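Local coordinates for protein fumarase E (Shigella flexneri 2a str. 2457T, PDB 3C8G) that probably catalyses the addition of water to fumarate to form malate, as a homodimeric member of the MtlR/FumE family, at residues L61-G65 / P66-I70. Numbering follows the deposited sequence.
Sequences LAQSG and PLDDI
With its CG turned trans to the backbone N (chi1 -156°), Asp-68 swings its carboxylate back over the preceding turn, where OD2 meets the backbone of Ser-64. The N-H of Ser-64 gives a nearly straight hydrogen bond of 2.6 Å to Asp-68 OD2. The bond uses the anti lone pair of OD2, on the side away from OD1. Gln-63 flanks this bond: its CG lies 3.6 Å from Asp-68 OD2. The bent side chain of Gln-63 then carries NE2 to Ser-64 OG, with an N-to-O distance of 2.9 Å. That hydroxyl lies close to the amide plane.

The backbone makes two beta turns in succession. Ala-62 to Gly-65 is a type II turn, closed by Gly-65 N to Ala-62 O at 2.9 Å. Gly-65 to Asp-68 is a type I turn with Pro-66 in its second position. Its closing bond, Asp-68 N to Gly-65 O, is 3.2 Å long. Asp-68 therefore ties both turns together, the first by its side chain and the second by its backbone N-H.

The loop joins helix 50-55 to helix 70-79. Asp-69 is the N-cap of the latter, with OD2 accepting a bond from Val-72 N. Pro-66 packs on an apolar side chain of the other subunit.

Asp-68 OD1 forms a salt bridge with Arg-38 of helix 29-40. The carboxylate is thus shared between a backbone N-H and a guanidinium group, which would probably favour its ionised form and links the two consecutive turns to helix 29-40.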
loop_
_atom_site.group_PDB
_atom_site.type_symbol
_atom_site.label_atom_id
_atom_site.label_comp_id
_atom_site.label_asym_id
_atom_site.label_seq_id
_atom_site.Cartn_x
_atom_site.Cartn_y
_atom_site.Cartn_z
ATOM N N LEU B 61 -3.315 1.293 -8.384
ATOM C CA LEU B 61 -3.734 0.010 -8.910
ATOM C C LEU B 61 -3.054 -0.320 -10.241
ATOM O O LEU B 61 -3.353 -1.347 -10.860
ATOM C CB LEU B 61 -5.259 -0.003 -9.081
ATOM C CG LEU B 61 -6.106 0.100 -7.813
ATOM C CD1 LEU B 61 -7.572 0.121 -8.173
ATOM C CD2 LEU B 61 -5.811 -1.038 -6.852
ATOM N N ALA B 62 -2.147 0.548 -10.679
ATOM C CA ALA B 62 -1.581 0.445 -12.022
ATOM C C ALA B 62 -0.747 -0.813 -12.128
ATOM O O ALA B 62 -0.222 -1.289 -11.114
ATOM C CB ALA B 62 -0.751 1.678 -12.347
ATOM N N GLN B 63 -0.631 -1.368 -13.336
ATOM C CA GLN B 63 0.266 -2.503 -13.509
ATOM C C GLN B 63 1.643 -2.114 -12.966
ATOM O O GLN B 63 2.122 -1.002 -13.207
ATOM C CB GLN B 63 0.384 -2.961 -14.958
ATOM C CG GLN B 63 1.373 -4.149 -15.104
ATOM C CD GLN B 63 2.171 -4.102 -16.406
ATOM O OE1 GLN B 63 1.618 -4.347 -17.487
ATOM N NE2 GLN B 63 3.473 -3.782 -16.312
ATOM N N SER B 64 2.234 -3.029 -12.197
ATOM C CA SER B 64 3.580 -2.890 -11.634
ATOM C C SER B 64 3.678 -1.877 -10.505
ATOM O O SER B 64 4.772 -1.643 -9.993
ATOM C CB SER B 64 4.621 -2.598 -12.722
ATOM O OG SER B 64 4.615 -3.630 -13.699
ATOM N N GLY B 65 2.538 -1.303 -10.115
ATOM C CA GLY B 65 2.470 -0.379 -8.987
ATOM C C GLY B 65 2.702 -0.993 -7.613
ATOM O O GLY B 65 3.031 -2.176 -7.505
ATOM N N PRO B 66 2.523 -0.192 -6.546
ATOM C CA PRO B 66 2.778 -0.590 -5.153
ATOM C C PRO B 66 1.827 -1.671 -4.609
ATOM O O PRO B 66 1.992 -2.126 -3.484
ATOM C CB PRO B 66 2.561 0.720 -4.385
ATOM C CG PRO B 66 1.617 1.480 -5.225
ATOM C CD PRO B 66 2.052 1.204 -6.619
ATOM N N LEU B 67 0.834 -2.060 -5.402
ATOM C CA LEU B 67 -0.113 -3.105 -5.029
ATOM C C LEU B 67 -0.254 -4.220 -6.100
ATOM O O LEU B 67 -1.184 -5.018 -6.046
ATOM C CB LEU B 67 -1.463 -2.471 -4.708
ATOM C CG LEU B 67 -1.590 -1.702 -3.395
ATOM C CD1 LEU B 67 -2.647 -0.631 -3.551
ATOM C CD2 LEU B 67 -1.933 -2.631 -2.234
ATOM N N ASP B 68 0.670 -4.264 -7.065
ATOM C CA ASP B 68 0.744 -5.368 -8.035
ATOM C C ASP B 68 1.673 -6.446 -7.430
ATOM O O ASP B 68 2.678 -6.850 -8.028
ATOM C CB ASP B 68 1.264 -4.858 -9.399
ATOM C CG ASP B 68 0.831 -5.740 -10.591
ATOM O OD1 ASP B 68 0.293 -6.867 -10.395
ATOM O OD2 ASP B 68 1.044 -5.286 -11.745
ATOM N N ASP B 69 1.332 -6.870 -6.219
ATOM C CA ASP B 69 2.087 -7.869 -5.476
ATOM C C ASP B 69 1.093 -8.538 -4.523
ATOM O O ASP B 69 0.581 -7.892 -3.609
ATOM C CB ASP B 69 3.211 -7.177 -4.710
ATOM C CG ASP B 69 4.027 -8.125 -3.833
ATOM O OD1 ASP B 69 5.202 -8.374 -4.176
ATOM O OD2 ASP B 69 3.533 -8.593 -2.781
ATOM N N ILE B 70 0.809 -9.821 -4.732
ATOM C CA ILE B 70 -0.225 -10.486 -3.938
ATOM C C ILE B 70 -0.073 -10.310 -2.429
ATOM O O ILE B 70 -1.048 -10.181 -1.725
ATOM C CB ILE B 70 -0.436 -11.986 -4.337
ATOM C CG1 ILE B 70 -1.857 -12.424 -3.985
ATOM C CG2 ILE B 70 0.618 -12.899 -3.719
ATOM C CD1 ILE B 70 -2.341 -13.641 -4.791
#